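Local coordinates for protein probable glutathione reductase (Sinorhizobium meliloti, PDB 4DNA) that probably reduces glutathione disulfide to glutathione at the expense of NADPH, working as a homodimer with one FAD in each subunit, at residues Leu53-Ser58 with Ala186-Gly191; Leu111-Glu116 with Leu125-Lys130; Pro167-Ser172 with Leu192-Thr197. All blocks are in the same frame, centred on the assembly; numbering follows the deposited sequence.

Overall arrangement
Contact 1 and contact 3 are neighbours, with centres about 11 Å apart. Residues 186-191 end helix 180-191, and residues 192-197 lead straight on into strand 195-199. Contact 2 lies far off, its centre about 37 Å from that of contact 1 and 39 Å from that of contact 3. Along the chain, 53-58 comes first, both halves of contact 2 follow, then 167-172, 186-191 and 192-197. Contact 2 helps hold the adenine end of FAD. Contact 3 belongs to the parallel sheet of the probable NADPH-binding domain. Contact 1 joins a helix of the FAD-binding part, 48-66, which starts at the disulfide residue Cys48, to helix 180-191 of the probable NADPH-binding part.

Contact 1 of 3, residues Leu53-Ser58 with Ala186-Gly191; sequences LYVYAS and ANIFHG
Ile188 packs against Tyr54 and Val55 where helix 48-66 meets helix 180-191. This helix-helix packing joins the FAD-binding part, whose Lys51 binds FAD, to the probable NADPH-binding Rossmann unit. The axes of the two short segments come within 8.4 Å at 35°. The close-packed part is apolar and is centred on Ile188. Its CG2 branch lies 3.7 Å from CB of Tyr54. The longer branch passes over the Tyr54-Val55 backbone and ends with CD1 3.9 Å from CG2 of Val55, the two side chains crossing at about a right angle. In Val55, CG1 is anti to the backbone N (chi1 166°), which leaves CG2 beside that N and facing Ile188 CD1. The tyrosine ring itself leads away from the contact.

One turn on, Ser58 meets backbone: its CB is 3.5 Å from Ile188 O, and the CA atoms of Ser58 and Gly191 are 4.6 Å apart. This end is more open, with His190 and Gly191 partly exposed.

Around this pair, helix 81-106 covers Tyr54, whose OH bonds to Phe164 O. Strand 195-199 backs Ala186 and Phe189, and the second subunit packs on Leu53, Tyr56 and Ala57.

Contact 2 of 3, residues Leu111-Glu116 with Leu125-Lys130; sequences LDTRAE and LLASGK. With FAD (flavin-adenine dinucleotide), chain C.
Thr113 and Arg114 meet Leu126 and Ala127 where the chain leaves the edge strand 109-112 of the FAD-binding parallel sheet and enters a three-stranded antiparallel meander. Ala115 and Leu125 form a non-hydrogen-bonded antiparallel pair in this meander. Beyond it, a G1 beta bulge sets Gly129 and Lys130 opposite Leu125, with Gly129 at positive phi.

The hydroxyl of Thr113 works in two directions. It donates to Arg114 O and accepts from Ala127 N, with OG1 3.2 Å from that nitrogen. OG1 is anti to the backbone N (chi1 169°), which turns it to the 125-130 turn. Ala127 CB lies 3.5 Å from Thr113 CB. Arg114 O is gripped twice, by Thr113 OG1 and by Leu126 N, from opposite faces of its carbonyl plane.

The leucines Leu111 and Leu125 cross at about a right angle, with CD1 of the first 3.7 Å from CD2 of the second. This apolar side faces strands 6-11 and 31-35, where Phe9 and Ala34 lie. On the other side Leu126 brings CD1 to 3.8 Å from Glu116 OE2.

That carboxylate holds Arg114. OE2 uses its anti lone pair and lies in the guanidinium plane, 3.2 Å from NE, in a nearly straight salt bridge (172°). NH1 makes a further salt bridge with Glu36, and NH2 bonds to Gly272 O. These three partners probably limit the rotation of the guanidinium group, over one face of which lies the adenine amino nitrogen N6A of FAD. The adenine is held by the backbone: Ala115 N donates to FAD N1A at 3.2 Å, with an angle of 167°.

Contact 3 of 3, residues Pro167-Ser172 with Leu192-Thr197; sequences PALPES and LGVKTT
Val194 and Lys195 lie alongside Leu169-Ser172 at the start of two parallel strands, 172-176 and 195-199. Helix 180-191 connects them, so this is a beta-alpha-beta crossover of the Rossmann-type domain that probably binds NADPH. A Schellman motif at Gly193, with positive phi, ends the helix and turns the chain into the second strand.

The apolar contacts gather on Val194. Its CG2 methyl meets Leu169 CD1 at 3.8 Å, and CG1 approaches the Pro170 ring at CG. With CG1 anti to the backbone N (chi1 179°), both methyls face Pro170 O, CG2 the nearer at 3.3 Å. Phe189 and Ile173 also pack on this valine. Replacing this valine by an alanine removes both methyls and would probably leave Leu169 CD1 and the Pro170 ring without their contacts on this side chain.

The polar contacts across the two segments are of backbone. Lys195 N donates to Glu171 O at 3.0 Å, with an angle of 154°. Outside them, the Glu171 carboxylate forms a salt bridge with Arg244, and Ser172 OG bonds to Asp258 N. Ser172 pairs in parallel with Lys195, where a CA-H...O contact brings Ser172 CA within 3.4 Å of Lys195 O.

Contact 1 of 3, residues Leu53-Ser58 with Ala186-Gly191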
# COMPACT_ATOMS: atom_id res chain seq x y z
N LEU A 53 -2.22 9.25 13.79
CA LEU A 53 -1.00 9.24 14.58
C LEU A 53 -1.11 8.22 15.70
O LEU A 53 -0.21 7.39 15.91
CB LEU A 53 -0.72 10.64 15.14
CG LEU A 53 -0.40 11.76 14.11
CD1 LEU A 53 -0.00 13.05 14.81
CD2 LEU A 53 0.69 11.36 13.12
N TYR A 54 -2.23 8.25 16.40
CA TYR A 54 -2.48 7.34 17.51
C TYR A 54 -2.52 5.90 17.02
O TYR A 54 -2.11 4.98 17.73
CB TYR A 54 -3.78 7.74 18.21
CG TYR A 54 -3.61 8.92 19.18
CD1 TYR A 54 -2.68 9.94 18.94
CD2 TYR A 54 -4.39 9.00 20.34
CE1 TYR A 54 -2.52 11.00 19.83
CE2 TYR A 54 -4.24 10.06 21.22
CZ TYR A 54 -3.31 11.05 20.97
OH TYR A 54 -3.18 12.08 21.87
N VAL A 55 -2.98 5.71 15.79
CA VAL A 55 -2.92 4.40 15.16
C VAL A 55 -1.46 3.99 15.05
O VAL A 55 -1.11 2.87 15.42
CB VAL A 55 -3.54 4.42 13.75
CG1 VAL A 55 -3.17 3.16 13.00
CG2 VAL A 55 -5.05 4.57 13.84
N TYR A 56 -0.62 4.90 14.56
CA TYR A 56 0.79 4.62 14.42
C TYR A 56 1.41 4.29 15.77
O TYR A 56 2.10 3.27 15.92
CB TYR A 56 1.52 5.81 13.78
CG TYR A 56 1.28 6.01 12.30
CD1 TYR A 56 1.10 4.92 11.44
CD2 TYR A 56 1.30 7.29 11.74
CE1 TYR A 56 0.91 5.10 10.09
CE2 TYR A 56 1.11 7.48 10.37
CZ TYR A 56 0.92 6.39 9.56
OH TYR A 56 0.71 6.56 8.20
N ALA A 57 1.14 5.15 16.76
CA ALA A 57 1.60 4.92 18.12
C ALA A 57 1.23 3.54 18.59
O ALA A 57 2.03 2.88 19.22
CB ALA A 57 1.01 5.94 19.07
N SER A 58 0.02 3.09 18.27
CA SER A 58 -0.45 1.80 18.73
C SER A 58 0.16 0.64 17.98
O SER A 58 0.24 -0.46 18.54
CB SER A 58 -1.98 1.72 18.69
OG SER A 58 -2.46 1.96 17.39
N ALA A 186 -10.96 1.62 19.82
CA ALA A 186 -10.79 0.35 20.50
C ALA A 186 -9.47 -0.27 20.12
O ALA A 186 -8.74 -0.78 20.97
CB ALA A 186 -11.92 -0.60 20.16
N ASN A 187 -9.14 -0.21 18.84
CA ASN A 187 -7.84 -0.70 18.40
C ASN A 187 -6.68 0.17 18.89
O ASN A 187 -5.64 -0.37 19.27
CB ASN A 187 -7.82 -0.89 16.89
CG ASN A 187 -8.48 -2.17 16.48
OD1 ASN A 187 -7.87 -3.24 16.54
ND2 ASN A 187 -9.75 -2.10 16.08
N ILE A 188 -6.86 1.49 18.89
CA ILE A 188 -5.80 2.37 19.36
C ILE A 188 -5.53 2.03 20.83
O ILE A 188 -4.41 1.66 21.19
CB ILE A 188 -6.14 3.87 19.15
CG1 ILE A 188 -5.98 4.25 17.67
CG2 ILE A 188 -5.21 4.76 19.96
CD1 ILE A 188 -6.80 5.44 17.26
N PHE A 189 -6.55 2.10 21.67
CA PHE A 189 -6.37 1.85 23.09
C PHE A 189 -5.82 0.46 23.36
O PHE A 189 -4.91 0.32 24.18
CB PHE A 189 -7.65 2.12 23.89
CG PHE A 189 -7.94 3.58 24.04
CD1 PHE A 189 -6.96 4.46 24.50
CD2 PHE A 189 -9.19 4.09 23.71
CE1 PHE A 189 -7.22 5.82 24.63
CE2 PHE A 189 -9.45 5.45 23.85
CZ PHE A 189 -8.46 6.31 24.31
N HIS A 190 -6.34 -0.55 22.68
CA HIS A 190 -5.86 -1.92 22.90
C HIS A 190 -4.40 -2.02 22.62
O HIS A 190 -3.65 -2.52 23.45
CB HIS A 190 -6.61 -2.96 22.06
CG HIS A 190 -6.09 -4.36 22.28
ND1 HIS A 190 -6.54 -5.16 23.27
CD2 HIS A 190 -5.10 -5.08 21.61
CE1 HIS A 190 -5.89 -6.33 23.23
NE2 HIS A 190 -5.01 -6.29 22.22
N GLY A 191 -3.99 -1.53 21.45
CA GLY A 191 -2.59 -1.49 21.05
C GLY A 191 -1.72 -0.87 22.12
O GLY A 191 -0.58 -1.31 22.33

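Contact 2 of 3, residues Leu111-Glu116 with Leu125-Lys130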
# COMPACT_ATOMS: atom_id res chain seq x y z
N LEU A 111 -10.85 35.90 11.52
CA LEU A 111 -11.28 36.35 12.84
C LEU A 111 -11.64 35.15 13.69
O LEU A 111 -12.19 34.17 13.18
CB LEU A 111 -12.47 37.31 12.75
CG LEU A 111 -13.28 37.25 11.46
CD1 LEU A 111 -14.76 37.18 11.73
CD2 LEU A 111 -12.93 38.44 10.59
N ASP A 112 -11.33 35.24 14.97
CA ASP A 112 -11.56 34.14 15.91
C ASP A 112 -12.76 34.47 16.79
O ASP A 112 -12.67 35.23 17.76
CB ASP A 112 -10.31 33.84 16.75
CG ASP A 112 -9.04 33.86 15.92
OD1 ASP A 112 -8.54 32.77 15.58
OD2 ASP A 112 -8.53 34.96 15.61
N THR A 113 -13.90 33.90 16.41
CA THR A 113 -15.19 34.21 17.00
C THR A 113 -16.17 33.17 16.49
O THR A 113 -15.98 32.62 15.41
CB THR A 113 -15.67 35.64 16.60
OG1 THR A 113 -17.04 35.82 16.99
CG2 THR A 113 -15.56 35.87 15.11
N ARG A 114 -17.20 32.89 17.28
CA ARG A 114 -18.36 32.19 16.76
C ARG A 114 -19.17 33.20 15.93
O ARG A 114 -19.19 34.40 16.26
CB ARG A 114 -19.19 31.61 17.93
CG ARG A 114 -20.47 30.91 17.52
CD ARG A 114 -21.32 30.56 18.73
NE ARG A 114 -22.66 30.14 18.32
CZ ARG A 114 -22.98 28.92 17.89
NH1 ARG A 114 -22.05 27.98 17.79
NH2 ARG A 114 -24.22 28.64 17.54
N ALA A 115 -19.79 32.73 14.85
CA ALA A 115 -20.65 33.58 14.02
C ALA A 115 -22.08 33.02 13.94
O ALA A 115 -22.28 31.80 13.82
CB ALA A 115 -20.06 33.74 12.63
N GLU A 116 -23.06 33.91 14.04
CA GLU A 116 -24.46 33.54 13.87
C GLU A 116 -25.11 34.37 12.79
O GLU A 116 -24.53 35.34 12.29
CB GLU A 116 -25.23 33.68 15.18
CG GLU A 116 -25.33 32.39 15.98
CD GLU A 116 -25.82 32.62 17.40
OE1 GLU A 116 -26.86 33.31 17.58
OE2 GLU A 116 -25.17 32.10 18.33
N LEU A 125 -21.28 38.54 14.77
CA LEU A 125 -20.03 38.00 15.29
C LEU A 125 -20.00 38.21 16.80
O LEU A 125 -19.76 39.32 17.26
CB LEU A 125 -18.85 38.74 14.66
CG LEU A 125 -18.86 39.00 13.15
CD1 LEU A 125 -18.09 40.28 12.79
CD2 LEU A 125 -18.32 37.79 12.40
N LEU A 126 -20.22 37.15 17.56
CA LEU A 126 -20.44 37.29 19.00
C LEU A 126 -19.28 37.93 19.76
O LEU A 126 -19.50 38.83 20.56
CB LEU A 126 -20.87 35.96 19.65
CG LEU A 126 -22.15 35.30 19.12
CD1 LEU A 126 -22.71 34.32 20.14
CD2 LEU A 126 -23.22 36.30 18.70
N ALA A 127 -18.05 37.48 19.50
CA ALA A 127 -16.87 37.96 20.23
C ALA A 127 -16.72 39.49 20.30
O ALA A 127 -16.39 40.03 21.36
CB ALA A 127 -15.60 37.31 19.70
N SER A 128 -16.95 40.18 19.18
CA SER A 128 -16.94 41.65 19.19
C SER A 128 -18.34 42.23 19.45
O SER A 128 -18.47 43.41 19.81
CB SER A 128 -16.33 42.21 17.90
OG SER A 128 -17.20 42.07 16.79
N GLY A 129 -19.37 41.41 19.30
CA GLY A 129 -20.75 41.85 19.38
C GLY A 129 -21.18 42.65 18.16
O GLY A 129 -22.12 43.44 18.24
N LYS A 130 -20.48 42.46 17.04
CA LYS A 130 -20.74 43.19 15.79
C LYS A 130 -21.66 42.48 14.78
O LYS A 130 -21.94 41.28 14.90
CB LYS A 130 -19.42 43.58 15.10
CG LYS A 130 -19.15 45.07 15.02
CD LYS A 130 -18.79 45.66 16.38
CE LYS A 130 -19.29 47.09 16.50
NZ LYS A 130 -19.18 47.52 17.92
PA FAD C . -15.33 20.58 10.40
O1A FAD C . -16.22 19.76 11.32
O2A FAD C . -13.98 20.09 9.93
O5B FAD C . -15.10 22.02 11.05
C5B FAD C . -16.06 23.09 10.97
C4B FAD C . -15.59 24.14 11.95
O4B FAD C . -16.58 25.13 12.22
C3B FAD C . -15.25 23.50 13.28
O3B FAD C . -13.87 23.78 13.58
C2B FAD C . -16.22 24.11 14.27
O2B FAD C . -15.62 24.29 15.55
C1B FAD C . -16.59 25.43 13.62
N9A FAD C . -17.94 25.94 13.97
C8A FAD C . -19.00 25.16 14.26
N7A FAD C . -20.11 25.89 14.52
C5A FAD C . -19.75 27.17 14.39
C6A FAD C . -20.47 28.45 14.53
N6A FAD C . -21.78 28.41 14.88
N1A FAD C . -19.77 29.60 14.31
C2A FAD C . -18.46 29.57 13.98
N3A FAD C . -17.74 28.43 13.83
C4A FAD C . -18.33 27.21 14.03
N1 FAD C . -12.66 11.76 7.51
C2 FAD C . -11.87 11.15 6.60
O2 FAD C . -12.01 11.43 5.39
N3 FAD C . -10.93 10.26 6.96
C4 FAD C . -10.71 9.91 8.25
O4 FAD C . -9.82 9.07 8.54
C4X FAD C . -11.55 10.53 9.30
N5 FAD C . -11.39 10.23 10.61
C5X FAD C . -12.18 10.83 11.54
C6 FAD C . -12.02 10.53 12.89
C7 FAD C . -12.83 11.13 13.86
C7M FAD C . -12.61 10.77 15.31
C8 FAD C . -13.86 12.13 13.45
C8M FAD C . -14.75 12.83 14.45
C9 FAD C . -14.03 12.44 12.11
C9A FAD C . -13.23 11.83 11.14
N10 FAD C . -13.41 12.15 9.78
C10 FAD C . -12.57 11.51 8.84
C1' FAD C . -14.44 13.12 9.39
C2' FAD C . -13.89 14.50 9.07
O2' FAD C . -13.14 14.98 10.19
C3' FAD C . -15.03 15.46 8.71
O3' FAD C . -15.85 14.82 7.73
C4' FAD C . -14.53 16.80 8.16
O4' FAD C . -13.84 17.52 9.18
C5' FAD C . -15.69 17.64 7.65
O5' FAD C . -15.37 19.02 7.84
P FAD C . -16.46 20.21 7.78
O1P FAD C . -16.10 21.15 6.64
O2P FAD C . -17.85 19.65 7.88
O3P FAD C . -16.19 21.06 9.12

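Contact 3 of 3, residues Pro167-Ser172 with Leu192-Thr197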
# COMPACT_ATOMS: atom_id res chain seq x y z
N PRO A 167 -6.31 13.25 30.52
CA PRO A 167 -5.17 13.63 31.37
C PRO A 167 -4.27 12.45 31.76
O PRO A 167 -3.11 12.66 32.11
CB PRO A 167 -5.85 14.24 32.60
CG PRO A 167 -7.13 14.78 32.08
CD PRO A 167 -7.58 13.75 31.08
N ALA A 168 -4.81 11.24 31.72
CA ALA A 168 -4.03 10.02 31.94
C ALA A 168 -4.59 8.91 31.08
O ALA A 168 -5.72 8.97 30.59
CB ALA A 168 -4.06 9.62 33.40
N LEU A 169 -3.78 7.88 30.90
CA LEU A 169 -4.19 6.74 30.11
C LEU A 169 -4.99 5.77 30.97
O LEU A 169 -4.47 5.26 31.96
CB LEU A 169 -2.96 6.06 29.54
CG LEU A 169 -3.22 4.78 28.77
CD1 LEU A 169 -3.59 5.12 27.32
CD2 LEU A 169 -1.97 3.92 28.85
N PRO A 170 -6.25 5.49 30.58
CA PRO A 170 -7.05 4.54 31.36
C PRO A 170 -6.40 3.16 31.34
O PRO A 170 -5.74 2.79 30.36
CB PRO A 170 -8.39 4.50 30.62
CG PRO A 170 -8.06 4.91 29.23
CD PRO A 170 -6.94 5.91 29.35
N GLU A 171 -6.56 2.43 32.43
CA GLU A 171 -6.07 1.08 32.51
C GLU A 171 -7.15 0.17 31.91
O GLU A 171 -6.85 -0.92 31.40
CB GLU A 171 -5.70 0.73 33.96
CG GLU A 171 -6.00 -0.70 34.42
CD GLU A 171 -6.07 -0.84 35.95
OE1 GLU A 171 -6.48 0.12 36.66
OE2 GLU A 171 -5.72 -1.94 36.44
N SER A 172 -8.40 0.64 31.94
CA SER A 172 -9.50 -0.02 31.23
C SER A 172 -10.42 1.00 30.57
O SER A 172 -10.64 2.09 31.12
CB SER A 172 -10.29 -0.96 32.15
OG SER A 172 -10.69 -0.30 33.34
N LEU A 192 -2.26 0.12 22.82
CA LEU A 192 -1.53 0.80 23.88
C LEU A 192 -1.61 0.14 25.28
O LEU A 192 -1.06 0.66 26.25
CB LEU A 192 -1.93 2.28 23.91
CG LEU A 192 -1.73 3.08 22.61
CD1 LEU A 192 -2.31 4.47 22.75
CD2 LEU A 192 -0.28 3.17 22.19
N GLY A 193 -2.26 -1.02 25.36
CA GLY A 193 -2.29 -1.82 26.59
C GLY A 193 -3.47 -1.55 27.50
O GLY A 193 -3.51 -2.05 28.63
N VAL A 194 -4.42 -0.74 27.04
CA VAL A 194 -5.66 -0.52 27.76
C VAL A 194 -6.48 -1.79 27.63
O VAL A 194 -6.65 -2.28 26.52
CB VAL A 194 -6.47 0.65 27.18
CG1 VAL A 194 -7.77 0.85 27.94
CG2 VAL A 194 -5.66 1.93 27.20
N LYS A 195 -6.97 -2.32 28.75
CA LYS A 195 -7.95 -3.40 28.72
C LYS A 195 -9.21 -2.86 28.02
O LYS A 195 -9.92 -2.03 28.58
CB LYS A 195 -8.26 -3.87 30.14
CG LYS A 195 -9.48 -4.77 30.28
CD LYS A 195 -9.14 -6.24 30.10
CE LYS A 195 -10.34 -7.14 30.39
NZ LYS A 195 -11.25 -7.23 29.21
N THR A 196 -9.45 -3.31 26.79
CA THR A 196 -10.48 -2.71 25.93
C THR A 196 -11.75 -3.55 25.77
O THR A 196 -11.67 -4.73 25.47
CB THR A 196 -9.92 -2.38 24.53
OG1 THR A 196 -8.93 -1.35 24.63
CG2 THR A 196 -11.01 -1.91 23.58
N THR A 197 -12.92 -2.94 25.97
CA THR A 197 -14.20 -3.61 25.68
C THR A 197 -15.07 -2.76 24.76
O THR A 197 -15.21 -1.55 24.97
CB THR A 197 -14.99 -3.93 26.97
OG1 THR A 197 -14.11 -4.41 27.98
CG2 THR A 197 -16.07 -4.95 26.71